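Side-chain contacts in solute Binding Protein, BlMnBP1 in complex with mannotriose (Bifidobacterium, PDB 6FUV), which binds beta-mannotriose and probably delivers manno-oligosaccharides to a bifidobacterial ABC transporter for import: residues G29-G34 and D248-K253; N66-A71 and G303-G308; T73-Q76 and S81-I84; M86-D91 and N97-Y102. All blocks are in the same frame, centred on the assembly; numbering follows the deposited sequence. Where two conformers were deposited one is given.

From the N terminus, the chain first leaves strand 22-28 through residues 29-34, whose partner, 248-253, begins helix 249-257 more than two hundred residues later; contact 1 closes that long loop across a bound mannose. Contact 2 opens at 66-71, inside this loop, but closes beyond it at 303-308, so the two cross. It joins helix 67-77 to strand 298-309. Nested within both are two short, local closures in series: contact 3 folds the loop after helix 67-77 back on the helix, and contact 4 then packs together two parts of the loop between strands 84-86 and 103-104. Contacts 2, 3 and 4 touch one another, and Tyr-67 links contact 2 to contact 1 by packing on Gly-29.

Contact 1: residues G29-G34 and D248-K253; sequences GRTDMG and DWESSK. With BMA (beta-D-mannopyranose), chain B.
Lys-253, which faces Asp-32 beside a bound mannose, lays CE over one face of the Trp-249 indole, toward its rim, while the sugar lies at the edge of that ring, near its plane. The guanidinium of Arg-30 has Met-33 SD over the centre of one face and the Asp-32 carboxylate at its edge. Arg-30 grips that carboxylate side-on: NE meets OD1 at 2.8 Å and NH2 meets OD2 of Asp-32 at 2.7 Å, which fixes the rotation of the acid. Asp-32 CG sits between the backbone N and the carbonyl carbon (chi1 56°), from where the carboxylate approaches C2 of the sugar. An indole suits the opposite wall because its single N-H can be shared: NE1 of Trp-249 reaches O2 of the mannose at 2.9 Å and O5 at 3.1 Å. An extended chain carries NZ of Lys-253 to the same O2, also 2.9 Å away, and to O1. NZ pairs with Glu-250 OE1 at 2.7 Å, whereas OE2 of Glu-250 accepts the O1 hydroxyl proton at 2.7 Å. Asp-32 OD2 and Lys-253 NZ stand 4.2 Å apart, beyond a salt bridge, joined by one water. These partners outnumber the three protons of NZ, so some are probably shared. With little direct protein contact, the sugar and water supply most of the bridge, consistent with a binding protein whose two sides close on its ligand, here around the reducing-end hydroxyl.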
loop_
_atom_site.group_PDB
_atom_site.type_symbol
_atom_site.label_atom_id
_atom_site.label_comp_id
_atom_site.label_asym_id
_atom_site.label_seq_id
_atom_site.Cartn_x
_atom_site.Cartn_y
_atom_site.Cartn_z
ATOM N N GLY A 29 4.025 10.930 4.117
ATOM C CA GLY A 29 2.776 10.819 4.840
ATOM C C GLY A 29 2.875 10.195 6.212
ATOM O O GLY A 29 1.871 9.991 6.894
ATOM N N ARG A 30 4.077 9.858 6.647
ATOM C CA ARG A 30 4.261 9.266 7.962
ATOM C C ARG A 30 4.273 10.375 9.013
ATOM O O ARG A 30 5.291 10.764 9.586
ATOM C CB ARG A 30 5.531 8.449 7.969
ATOM C CG ARG A 30 5.464 7.144 7.187
ATOM C CD ARG A 30 4.365 6.248 7.632
ATOM N NE ARG A 30 4.412 5.896 9.034
ATOM C CZ ARG A 30 5.021 4.829 9.544
ATOM N NH1 ARG A 30 5.715 4.024 8.779
ATOM N NH2 ARG A 30 4.958 4.573 10.843
ATOM N N THR A 31 3.083 10.916 9.253
ATOM C CA THR A 31 2.978 11.988 10.229
ATOM C C THR A 31 3.345 11.468 11.603
ATOM O O THR A 31 4.005 12.163 12.380
ATOM C CB THR A 31 1.586 12.606 10.236
ATOM O OG1 THR A 31 0.624 11.591 10.456
ATOM C CG2 THR A 31 1.277 13.325 8.940
ATOM N N ASP A 32 2.980 10.218 11.889
ATOM C CA ASP A 32 3.366 9.587 13.143
ATOM C C ASP A 32 4.868 9.655 13.365
ATOM O O ASP A 32 5.319 9.984 14.461
ATOM C CB ASP A 32 2.852 8.135 13.195
ATOM C CG ASP A 32 3.288 7.253 12.034
ATOM O OD1 ASP A 32 3.782 7.738 10.982
ATOM O OD2 ASP A 32 3.103 6.003 12.195
ATOM N N MET A 33 5.658 9.389 12.339
ATOM C CA MET A 33 7.100 9.321 12.487
ATOM C C MET A 33 7.743 10.697 12.503
ATOM O O MET A 33 8.948 10.795 12.675
ATOM C CB MET A 33 7.687 8.510 11.337
ATOM C CG MET A 33 7.455 7.019 11.442
ATOM S SD MET A 33 8.273 6.125 10.183
ATOM C CE MET A 33 9.988 6.596 10.285
ATOM N N GLY A 34 6.998 11.763 12.244
ATOM C CA GLY A 34 7.467 13.118 12.465
ATOM C C GLY A 34 7.343 13.601 13.882
ATOM O O GLY A 34 7.758 14.718 14.192
ATOM N N ASP A 248 -12.297 7.096 13.294
ATOM C CA ASP A 248 -11.038 7.803 13.482
ATOM C C ASP A 248 -9.847 6.856 13.402
ATOM O O ASP A 248 -9.735 5.928 14.200
ATOM C CB ASP A 248 -11.042 8.511 14.828
ATOM C CG ASP A 248 -9.835 9.355 15.030
ATOM O OD1 ASP A 248 -9.678 10.379 14.318
ATOM O OD2 ASP A 248 -9.032 8.977 15.902
ATOM N N TRP A 249 -8.901 7.197 12.536
ATOM C CA TRP A 249 -7.760 6.343 12.251
ATOM C C TRP A 249 -6.816 6.233 13.427
ATOM O O TRP A 249 -6.471 5.128 13.831
ATOM C CB TRP A 249 -7.010 6.894 11.047
ATOM C CG TRP A 249 -5.649 6.353 10.829
ATOM C CD1 TRP A 249 -4.523 7.062 10.837
ATOM C CD2 TRP A 249 -5.260 4.979 10.626
ATOM N NE1 TRP A 249 -3.457 6.258 10.631
ATOM C CE2 TRP A 249 -3.882 4.963 10.510
ATOM C CE3 TRP A 249 -5.954 3.773 10.531
ATOM C CZ2 TRP A 249 -3.165 3.776 10.282
ATOM C CZ3 TRP A 249 -5.277 2.641 10.274
ATOM C CH2 TRP A 249 -3.888 2.633 10.172
ATOM N N GLU A 250 -6.325 7.363 13.940
ATOM C CA GLU A 250 -5.285 7.278 14.967
ATOM C C GLU A 250 -5.775 6.528 16.207
ATOM O O GLU A 250 -5.028 5.749 16.820
ATOM C CB GLU A 250 -4.803 8.654 15.384
ATOM C CG GLU A 250 -4.099 9.471 14.322
ATOM C CD GLU A 250 -2.833 8.825 13.791
ATOM O OE1 GLU A 250 -2.256 7.967 14.467
ATOM O OE2 GLU A 250 -2.406 9.253 12.708
ATOM N N SER A 251 -7.020 6.774 16.616
ATOM C CA SER A 251 -7.542 6.059 17.772
ATOM C C SER A 251 -7.828 4.586 17.475
ATOM O O SER A 251 -7.795 3.773 18.395
ATOM C CB SER A 251 -8.784 6.792 18.277
ATOM O OG SER A 251 -9.876 6.660 17.422
ATOM N N SER A 252 -8.045 4.208 16.208
ATOM C CA SER A 252 -8.311 2.807 15.878
ATOM C C SER A 252 -7.100 1.927 16.141
ATOM O O SER A 252 -7.247 0.736 16.456
ATOM C CB SER A 252 -8.770 2.696 14.430
ATOM O OG SER A 252 -7.732 2.658 13.492
ATOM N N LYS A 253 -5.899 2.504 16.031
ATOM C CA LYS A 253 -4.683 1.769 16.365
ATOM C C LYS A 253 -4.716 1.306 17.815
ATOM O O LYS A 253 -4.430 0.154 18.134
ATOM C CB LYS A 253 -3.455 2.649 16.111
ATOM C CG LYS A 253 -3.233 3.109 14.665
ATOM C CD LYS A 253 -2.094 4.137 14.617
ATOM C CE LYS A 253 -2.075 4.892 13.336
ATOM N NZ LYS A 253 -1.004 5.891 13.236
HETATM C C1 BMA B . -0.087 8.151 10.191
HETATM C C2 BMA B . 0.348 6.712 9.912
HETATM C C3 BMA B . 0.463 6.526 8.382
HETATM C C4 BMA B . -0.896 6.876 7.736
HETATM C C5 BMA B . -1.363 8.269 8.184
HETATM C C6 BMA B . -2.778 8.638 7.656
HETATM O O1 BMA B . -0.203 8.277 11.546
HETATM O O2 BMA B . -0.646 5.780 10.367
HETATM O O3 BMA B . 0.938 5.229 8.088
HETATM O O4 BMA B . -0.849 6.942 6.306
HETATM O O5 BMA B . -1.351 8.357 9.630
HETATM O O6 BMA B . -3.027 10.018 7.896
HETATM O O HOH W 1 1.625 5.291 14.141
#

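Contact 2: residues N66-A71 and G303-G308; sequences NYADSA and GNYSMG. With BMA (beta-D-mannopyranose), chain C; BMA (beta-D-mannopyranose), chain D.
The backbone N of Tyr-305, the residue whose ring meets Tyr-67, donates to OD1 of Asn-304 at 2.8 Å, with an N-H...O angle of 144° and the donor tilted out of the amide's carbonyl plane. The same OD1 takes a weak bond from O6 of the middle mannose, and ND2 of Asn-304 is held by Asp-130, so an amide suits this place by offering an acceptor and a donor at once. Beyond it the Tyr-305 ring is used on both faces. On one, Tyr-67 presents its edge in a T-shaped pair, centroids 5.4 Å apart and planes at 81°, with CE2 of Tyr-67 4.1 Å from CE1 of Tyr-305. Over the other, toward its rim, lies the C5-C6 side of the tilted mannose at the non-reducing end, its C5 3.9 Å from CE2 of Tyr-305. An aromatic face against sugar C-H groups is common in carbohydrate-binding sites, and this one is carried on strand 298-309, at its break, and backed by helix 67-77. With chi1 at -179°, the Tyr-67 ring swings away from its own backbone N, lies with Ala-71 CB over one face and sends its hydroxyl to the carbonyl O of Met-86. The methyl of Ala-68, with no longer chain to intrude, touches the Tyr-305 hydroxyl, CB 4.0 Å from OH. Gly-303 gives its carbonyl O to O3 of the non-reducing-end mannose at 3.1 Å.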
loop_
_atom_site.group_PDB
_atom_site.type_symbol
_atom_site.label_atom_id
_atom_site.label_comp_id
_atom_site.label_asym_id
_atom_site.label_seq_id
_atom_site.Cartn_x
_atom_site.Cartn_y
_atom_site.Cartn_z
ATOM N N ASN A 66 -3.799 13.424 4.838
ATOM C CA ASN A 66 -4.328 13.324 3.480
ATOM C C ASN A 66 -3.205 13.505 2.456
ATOM O O ASN A 66 -3.255 14.363 1.565
ATOM C CB ASN A 66 -5.449 14.327 3.233
ATOM C CG ASN A 66 -6.199 14.066 1.899
ATOM O OD1 ASN A 66 -6.233 12.933 1.388
ATOM N ND2 ASN A 66 -6.805 15.120 1.344
ATOM N N TYR A 67 -2.180 12.663 2.607
ATOM C CA TYR A 67 -0.992 12.779 1.774
ATOM C C TYR A 67 -1.336 12.594 0.311
ATOM O O TYR A 67 -0.692 13.180 -0.549
ATOM C CB TYR A 67 0.062 11.738 2.180
ATOM C CG TYR A 67 1.309 11.854 1.358
ATOM C CD1 TYR A 67 2.239 12.839 1.616
ATOM C CD2 TYR A 67 1.540 11.012 0.273
ATOM C CE1 TYR A 67 3.360 12.950 0.855
ATOM C CE2 TYR A 67 2.603 11.167 -0.492
ATOM C CZ TYR A 67 3.535 12.144 -0.193
ATOM O OH TYR A 67 4.645 12.313 -0.939
ATOM N N ALA A 68 -2.275 11.709 0.004
ATOM C CA ALA A 68 -2.517 11.371 -1.388
ATOM C C ALA A 68 -2.904 12.640 -2.162
ATOM O O ALA A 68 -2.459 12.866 -3.284
ATOM C CB ALA A 68 -3.578 10.260 -1.440
ATOM N N ASP A 69 -3.660 13.531 -1.548
ATOM C CA ASP A 69 -4.006 14.750 -2.252
ATOM C C ASP A 69 -2.978 15.843 -2.032
ATOM O O ASP A 69 -2.738 16.635 -2.934
ATOM C CB ASP A 69 -5.390 15.241 -1.818
ATOM C CG ASP A 69 -6.528 14.421 -2.415
ATOM O OD1 ASP A 69 -6.265 13.629 -3.339
ATOM O OD2 ASP A 69 -7.683 14.572 -1.941
ATOM N N SER A 70 -2.340 15.915 -0.863
ATOM C CA SER A 70 -1.382 16.996 -0.634
ATOM C C SER A 70 -0.227 16.871 -1.604
ATOM O O SER A 70 0.262 17.875 -2.118
ATOM C CB SER A 70 -0.842 16.991 0.806
ATOM O OG SER A 70 -1.885 17.021 1.738
ATOM N N ALA A 71 0.240 15.633 -1.847
ATOM C CA ALA A 71 1.406 15.422 -2.719
ATOM C C ALA A 71 1.085 15.840 -4.138
ATOM O O ALA A 71 1.914 16.468 -4.805
ATOM C CB ALA A 71 1.895 13.944 -2.716
ATOM N N GLY A 303 5.012 -2.553 -3.981
ATOM C CA GLY A 303 5.691 -1.585 -3.147
ATOM C C GLY A 303 4.776 -0.852 -2.176
ATOM O O GLY A 303 3.573 -0.654 -2.405
ATOM N N ASN A 304 5.397 -0.464 -1.085
ATOM C CA ASN A 304 4.855 0.622 -0.258
ATOM C C ASN A 304 4.973 1.905 -1.120
ATOM O O ASN A 304 5.305 1.828 -2.299
ATOM C CB ASN A 304 5.652 0.710 1.033
ATOM C CG ASN A 304 4.867 1.354 2.149
ATOM O OD1 ASN A 304 3.906 2.042 1.906
ATOM N ND2 ASN A 304 5.267 1.099 3.372
ATOM N N TYR A 305 4.741 3.080 -0.557
ATOM C CA TYR A 305 4.999 4.336 -1.265
ATOM C C TYR A 305 6.456 4.331 -1.698
ATOM O O TYR A 305 7.328 3.863 -0.945
ATOM C CB TYR A 305 4.711 5.560 -0.372
ATOM C CG TYR A 305 3.308 6.160 -0.509
ATOM C CD1 TYR A 305 2.932 6.828 -1.634
ATOM C CD2 TYR A 305 2.408 6.110 0.529
ATOM C CE1 TYR A 305 1.666 7.376 -1.769
ATOM C CE2 TYR A 305 1.160 6.662 0.426
ATOM C CZ TYR A 305 0.788 7.296 -0.749
ATOM O OH TYR A 305 -0.442 7.860 -0.863
ATOM N N SER A 306 6.697 4.800 -2.931
ATOM C CA SER A 306 8.036 4.906 -3.469
ATOM C C SER A 306 8.618 6.309 -3.272
ATOM O O SER A 306 7.925 7.320 -3.278
ATOM C CB SER A 306 8.053 4.583 -4.963
ATOM O OG SER A 306 7.935 3.241 -5.267
ATOM N N MET A 307 9.922 6.364 -3.129
ATOM C CA MET A 307 10.620 7.635 -2.996
ATOM C C MET A 307 10.963 8.154 -4.377
ATOM O O MET A 307 11.606 7.454 -5.147
ATOM C CB MET A 307 11.872 7.495 -2.137
ATOM C CG MET A 307 11.571 7.482 -0.642
ATOM S SD MET A 307 12.938 6.846 0.291
ATOM C CE MET A 307 12.848 5.109 -0.178
ATOM N N GLY A 308 10.478 9.358 -4.684
ATOM C CA GLY A 308 10.781 10.046 -5.932
ATOM C C GLY A 308 11.499 11.362 -5.680
ATOM O O GLY A 308 11.290 12.015 -4.662
HETATM C C1 BMA C . 0.156 2.623 1.564
HETATM C C2 BMA C . 0.468 1.158 1.324
HETATM C C3 BMA C . 1.022 0.924 -0.093
HETATM C C4 BMA C . 0.086 1.650 -1.113
HETATM C C5 BMA C . -0.083 3.098 -0.719
HETATM C C6 BMA C . -0.953 3.877 -1.695
HETATM O O2 BMA C . -0.768 0.423 1.461
HETATM O O3 BMA C . 1.193 -0.468 -0.456
HETATM O O4 BMA C . 0.614 1.602 -2.389
HETATM O O5 BMA C . -0.690 3.136 0.559
HETATM O O6 BMA C . -2.274 3.403 -1.601
HETATM C C1 BMA D . -0.979 5.673 5.727
HETATM C C2 BMA D . -1.690 5.963 4.379
HETATM C C3 BMA D . -1.683 4.753 3.559
HETATM C C4 BMA D . -0.296 4.080 3.452
HETATM C C5 BMA D . 0.353 3.913 4.823
HETATM C C6 BMA D . 1.829 3.524 4.726
HETATM O O2 BMA D . -0.999 6.934 3.643
HETATM O O3 BMA D . -2.202 5.088 2.286
HETATM O O4 BMA D . -0.470 2.764 2.843
HETATM O O5 BMA D . 0.302 5.215 5.509
HETATM O O6 BMA D . 2.522 4.505 3.890
#

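Contact 3: residues T73-Q76 and S81-I84; sequences TRLQ and SWDI
Arg-74 reaches Ser-81 by a doubly bent chain that brushes Trp-82 on the way. Its first torsion carries CG away from the backbone N (chi1 -172°), toward the indole, where CG lies 3.7 Å from CD1 of Trp-82. Bends at chi2 (75°) and chi3 then turn the head aside, its plane nearly perpendicular to the indole. At the end, NH1 of Arg-74 gives a bond of 2.7 Å to OG of Ser-81, which sits at the guanidinium edge but tilted from its plane, and a weak one of 3.2 Å to O of Ser-81. Serine suits the spot because it is short and its oxygen can also serve Asn-79. The other arm, NH2, is hydrogen-bonded to Gln-62, and Phe-27 makes a cation-pi contact with the same arginine. Trp-82 CG lies between the backbone N and the carbonyl carbon (chi1 63°), which swings the indole back toward the helix. Leu-75 sends its CD2 branch there, 3.6 Å from CZ2 of Trp-82, an apolar partner for the benzo part of the ring. The polar part is served by water: a molecule at the indole edge, in its plane, accepts from NE1 of Trp-82 at 2.9 Å and donates to O of Arg-74 at 2.8 Å. This is the return limb of a beta-alpha-beta crossover: strand 57-63, helix 67-77 and strand 84-86 follow in turn, with strand 22-28 between the two parallel strands.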
loop_
_atom_site.group_PDB
_atom_site.type_symbol
_atom_site.label_atom_id
_atom_site.label_comp_id
_atom_site.label_asym_id
_atom_site.label_seq_id
_atom_site.Cartn_x
_atom_site.Cartn_y
_atom_site.Cartn_z
ATOM N N THR A 73 -1.084 18.103 -4.968
ATOM C CA THR A 73 -1.071 19.556 -4.939
ATOM C C THR A 73 0.358 20.070 -4.939
ATOM O O THR A 73 0.666 21.046 -5.619
ATOM C CB THR A 73 -1.836 20.037 -3.706
ATOM O OG1 THR A 73 -3.185 19.621 -3.796
ATOM C CG2 THR A 73 -1.825 21.533 -3.576
ATOM N N ARG A 74 1.253 19.410 -4.210
ATOM C CA ARG A 74 2.643 19.857 -4.158
ATOM C C ARG A 74 3.313 19.754 -5.524
ATOM O O ARG A 74 4.134 20.595 -5.881
ATOM C CB ARG A 74 3.402 19.029 -3.112
ATOM C CG ARG A 74 4.774 19.497 -2.835
ATOM C CD ARG A 74 4.738 20.737 -1.996
ATOM N NE ARG A 74 4.630 20.379 -0.600
ATOM C CZ ARG A 74 5.644 20.342 0.240
ATOM N NH1 ARG A 74 6.843 20.686 -0.163
ATOM N NH2 ARG A 74 5.439 20.012 1.495
ATOM N N LEU A 75 2.954 18.748 -6.308
ATOM C CA LEU A 75 3.532 18.594 -7.641
ATOM C C LEU A 75 2.986 19.666 -8.586
ATOM O O LEU A 75 3.706 20.185 -9.441
ATOM C CB LEU A 75 3.222 17.197 -8.189
ATOM C CG LEU A 75 3.814 15.984 -7.512
ATOM C CD1 LEU A 75 3.214 14.718 -8.160
ATOM C CD2 LEU A 75 5.310 15.929 -7.576
ATOM N N GLN A 76 1.710 20.021 -8.439
ATOM C CA GLN A 76 1.181 21.146 -9.192
ATOM C C GLN A 76 1.880 22.450 -8.824
ATOM O O GLN A 76 2.027 23.316 -9.666
ATOM C CB GLN A 76 -0.310 21.266 -8.944
ATOM C CG GLN A 76 -0.923 22.520 -9.505
ATOM C CD GLN A 76 -2.447 22.528 -9.339
ATOM O OE1 GLN A 76 -2.974 22.399 -8.232
ATOM N NE2 GLN A 76 -3.146 22.693 -10.429
ATOM N N SER A 81 10.189 23.206 -2.863
ATOM C CA SER A 81 9.922 23.013 -1.445
ATOM C C SER A 81 10.161 21.600 -0.971
ATOM O O SER A 81 9.946 21.337 0.204
ATOM C CB SER A 81 8.487 23.374 -1.172
ATOM O OG SER A 81 7.644 22.524 -1.918
ATOM N N TRP A 82 10.549 20.704 -1.868
ATOM C CA TRP A 82 10.761 19.296 -1.591
ATOM C C TRP A 82 11.822 18.787 -2.543
ATOM O O TRP A 82 11.962 19.314 -3.646
ATOM C CB TRP A 82 9.483 18.480 -1.777
ATOM C CG TRP A 82 8.997 18.489 -3.116
ATOM C CD1 TRP A 82 8.337 19.494 -3.732
ATOM C CD2 TRP A 82 9.145 17.449 -4.081
ATOM N NE1 TRP A 82 8.036 19.153 -5.025
ATOM C CE2 TRP A 82 8.530 17.904 -5.272
ATOM C CE3 TRP A 82 9.737 16.182 -4.056
ATOM C CZ2 TRP A 82 8.490 17.145 -6.445
ATOM C CZ3 TRP A 82 9.678 15.402 -5.202
ATOM C CH2 TRP A 82 9.042 15.894 -6.408
ATOM N N ASP A 83 12.596 17.794 -2.090
ATOM C CA ASP A 83 13.548 17.085 -2.927
ATOM C C ASP A 83 13.250 15.605 -3.054
ATOM O O ASP A 83 13.427 15.046 -4.135
ATOM C CB ASP A 83 14.941 17.287 -2.365
ATOM C CG ASP A 83 15.300 18.742 -2.227
ATOM O OD1 ASP A 83 15.427 19.386 -3.247
ATOM O OD2 ASP A 83 15.399 19.252 -1.072
ATOM N N ILE A 84 12.752 14.973 -1.994
ATOM C CA ILE A 84 12.198 13.636 -2.038
ATOM C C ILE A 84 10.733 13.719 -1.600
ATOM O O ILE A 84 10.405 14.350 -0.587
ATOM C CB ILE A 84 12.975 12.686 -1.109
ATOM C CG1 ILE A 84 14.468 12.665 -1.404
ATOM C CG2 ILE A 84 12.471 11.302 -1.262
ATOM C CD1 ILE A 84 15.338 12.274 -0.196
HETATM O O HOH W 2 6.692 20.818 -6.911
#

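Contact 4: residues M86-D91 and N97-Y102; sequences MIPAVD and NYFVSY
Ile-87, Pro-88 and Val-90 belong to the pocket of a bound polyether, probably a crystallisation component, and they rest on Phe-99 and Tyr-98 from the far limb of the same loop. The main meeting is a CH-pi contact: CG1 of Ile-87 stands 4.1 Å from the centroid of the Phe-99 ring, 20° off the ring normal. Ile-87 is branched at CB, and both branches are used, CG1 3.9 Å from CZ and CG2 3.9 Å from CE2 of Phe-99. CB of Tyr-98 lies over the opposite face, so the ring is held between aliphatic groups, a setting that suits a phenyl with no polar atom to satisfy; the Trp-82 indole is a further neighbour of this ring. Phe-99 CG lies anti to the carbonyl carbon (chi1 -56°), which turns the ring toward residues 86-91. Both limbs lie between strands 84-86 and 103-104, and each borders strand 298-309: Ile-87 bonds through its backbone to Ser-306, and Val-100 to Ile-309. Pro-88 brings CD to the ring edge, 4.4 Å from CZ of Phe-99, and its own ring also packs on Ala-71 and Leu-75 of helix 67-77. Just after it the chain makes an inverse gamma turn centred on Ala-89, closed by N of Val-90 donating to O of Pro-88 at 2.7 Å. Val-90 leaves this turn directed at the other limb, its CG2 a loose 4.4 Å from CD2 of Tyr-98.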
loop_
_atom_site.group_PDB
_atom_site.type_symbol
_atom_site.label_atom_id
_atom_site.label_comp_id
_atom_site.label_asym_id
_atom_site.label_seq_id
_atom_site.Cartn_x
_atom_site.Cartn_y
_atom_site.Cartn_z
ATOM N N MET A 86 7.113 10.895 -1.449
ATOM C CA MET A 86 6.471 9.638 -1.803
ATOM C C MET A 86 5.594 9.862 -3.023
ATOM O O MET A 86 4.674 10.678 -2.993
ATOM C CB MET A 86 5.627 9.113 -0.650
ATOM C CG MET A 86 6.415 8.822 0.588
ATOM S SD MET A 86 7.866 7.801 0.296
ATOM C CE MET A 86 8.295 7.519 2.079
ATOM N N ILE A 87 5.879 9.133 -4.092
ATOM C CA ILE A 87 5.239 9.390 -5.375
ATOM C C ILE A 87 3.743 9.165 -5.206
ATOM O O ILE A 87 3.344 8.085 -4.776
ATOM C CB ILE A 87 5.815 8.498 -6.482
ATOM C CG1 ILE A 87 7.270 8.790 -6.678
ATOM C CG2 ILE A 87 5.012 8.706 -7.752
ATOM C CD1 ILE A 87 7.924 7.907 -7.733
ATOM N N PRO A 88 2.894 10.135 -5.525
ATOM C CA PRO A 88 1.446 9.931 -5.397
ATOM C C PRO A 88 0.839 9.311 -6.636
ATOM O O PRO A 88 1.570 8.729 -7.416
ATOM C CB PRO A 88 0.947 11.354 -5.109
ATOM C CG PRO A 88 1.923 12.261 -5.870
ATOM C CD PRO A 88 3.247 11.539 -5.806
ATOM N N ALA A 89 -0.470 9.394 -6.831
ATOM C CA ALA A 89 -1.119 8.729 -7.957
ATOM C C ALA A 89 -0.863 9.538 -9.231
ATOM O O ALA A 89 -1.734 10.173 -9.817
ATOM C CB ALA A 89 -2.605 8.531 -7.688
ATOM N N VAL A 90 0.359 9.469 -9.681
ATOM C CA VAL A 90 0.796 9.951 -10.985
ATOM C C VAL A 90 0.893 8.774 -11.953
ATOM O O VAL A 90 1.404 7.709 -11.606
ATOM C CB VAL A 90 2.146 10.686 -10.845
ATOM C CG1 VAL A 90 2.883 10.674 -12.135
ATOM C CG2 VAL A 90 1.900 12.112 -10.324
ATOM N N ASP A 91 0.377 8.952 -13.163
ATOM C CA ASP A 91 0.491 7.892 -14.160
ATOM C C ASP A 91 1.947 7.659 -14.540
ATOM O O ASP A 91 2.750 8.579 -14.535
ATOM C CB ASP A 91 -0.295 8.253 -15.410
ATOM C CG ASP A 91 -1.744 7.969 -15.264
ATOM O OD1 ASP A 91 -2.051 7.014 -14.522
ATOM O OD2 ASP A 91 -2.554 8.696 -15.873
ATOM N N ASN A 97 7.923 13.742 -16.250
ATOM C CA ASN A 97 7.502 15.128 -16.144
ATOM C C ASN A 97 7.686 15.670 -14.742
ATOM O O ASN A 97 7.549 16.874 -14.549
ATOM C CB ASN A 97 6.040 15.266 -16.549
ATOM C CG ASN A 97 5.850 15.200 -18.068
ATOM O OD1 ASN A 97 6.747 15.539 -18.831
ATOM N ND2 ASN A 97 4.680 14.750 -18.504
ATOM N N TYR A 98 8.006 14.821 -13.761
ATOM C CA TYR A 98 8.129 15.317 -12.396
ATOM C C TYR A 98 9.392 14.858 -11.689
ATOM O O TYR A 98 9.899 15.552 -10.822
ATOM C CB TYR A 98 6.917 14.865 -11.581
ATOM C CG TYR A 98 5.615 15.443 -11.963
ATOM C CD1 TYR A 98 5.346 16.772 -11.693
ATOM C CD2 TYR A 98 4.640 14.679 -12.613
ATOM C CE1 TYR A 98 4.160 17.334 -12.029
ATOM C CE2 TYR A 98 3.439 15.276 -12.992
ATOM C CZ TYR A 98 3.210 16.598 -12.641
ATOM O OH TYR A 98 2.047 17.211 -12.976
ATOM N N PHE A 99 9.878 13.673 -11.980
ATOM C CA PHE A 99 10.880 13.043 -11.139
ATOM C C PHE A 99 12.176 12.749 -11.885
ATOM O O PHE A 99 12.200 12.670 -13.112
ATOM C CB PHE A 99 10.306 11.749 -10.556
ATOM C CG PHE A 99 9.044 11.941 -9.809
ATOM C CD1 PHE A 99 9.059 12.458 -8.548
ATOM C CD2 PHE A 99 7.841 11.527 -10.334
ATOM C CE1 PHE A 99 7.941 12.629 -7.883
ATOM C CE2 PHE A 99 6.689 11.684 -9.617
ATOM C CZ PHE A 99 6.746 12.210 -8.392
ATOM N N VAL A 100 13.246 12.601 -11.110
ATOM C CA VAL A 100 14.571 12.291 -11.642
ATOM C C VAL A 100 14.715 10.783 -11.768
ATOM O O VAL A 100 14.337 10.045 -10.868
ATOM C CB VAL A 100 15.690 12.838 -10.746
ATOM C CG1 VAL A 100 17.051 12.476 -11.337
ATOM C CG2 VAL A 100 15.571 14.310 -10.584
ATOM N N SER A 101 15.234 10.313 -12.895
ATOM C CA SER A 101 15.419 8.878 -13.075
ATOM C C SER A 101 16.580 8.377 -12.219
ATOM O O SER A 101 17.624 9.030 -12.113
ATOM C CB SER A 101 15.686 8.540 -14.545
ATOM O OG SER A 101 16.162 7.213 -14.618
ATOM N N TYR A 102 16.408 7.195 -11.629
ATOM C CA TYR A 102 17.494 6.602 -10.862
ATOM C C TYR A 102 18.478 5.839 -11.747
ATOM O O TYR A 102 19.575 5.523 -11.312
ATOM C CB TYR A 102 16.945 5.661 -9.781
ATOM C CG TYR A 102 16.214 6.317 -8.619
ATOM C CD1 TYR A 102 16.882 6.752 -7.514
ATOM C CD2 TYR A 102 14.851 6.464 -8.606
ATOM C CE1 TYR A 102 16.210 7.331 -6.474
ATOM C CE2 TYR A 102 14.214 7.018 -7.566
ATOM C CZ TYR A 102 14.885 7.438 -6.486
ATOM O OH TYR A 102 14.264 8.016 -5.371
#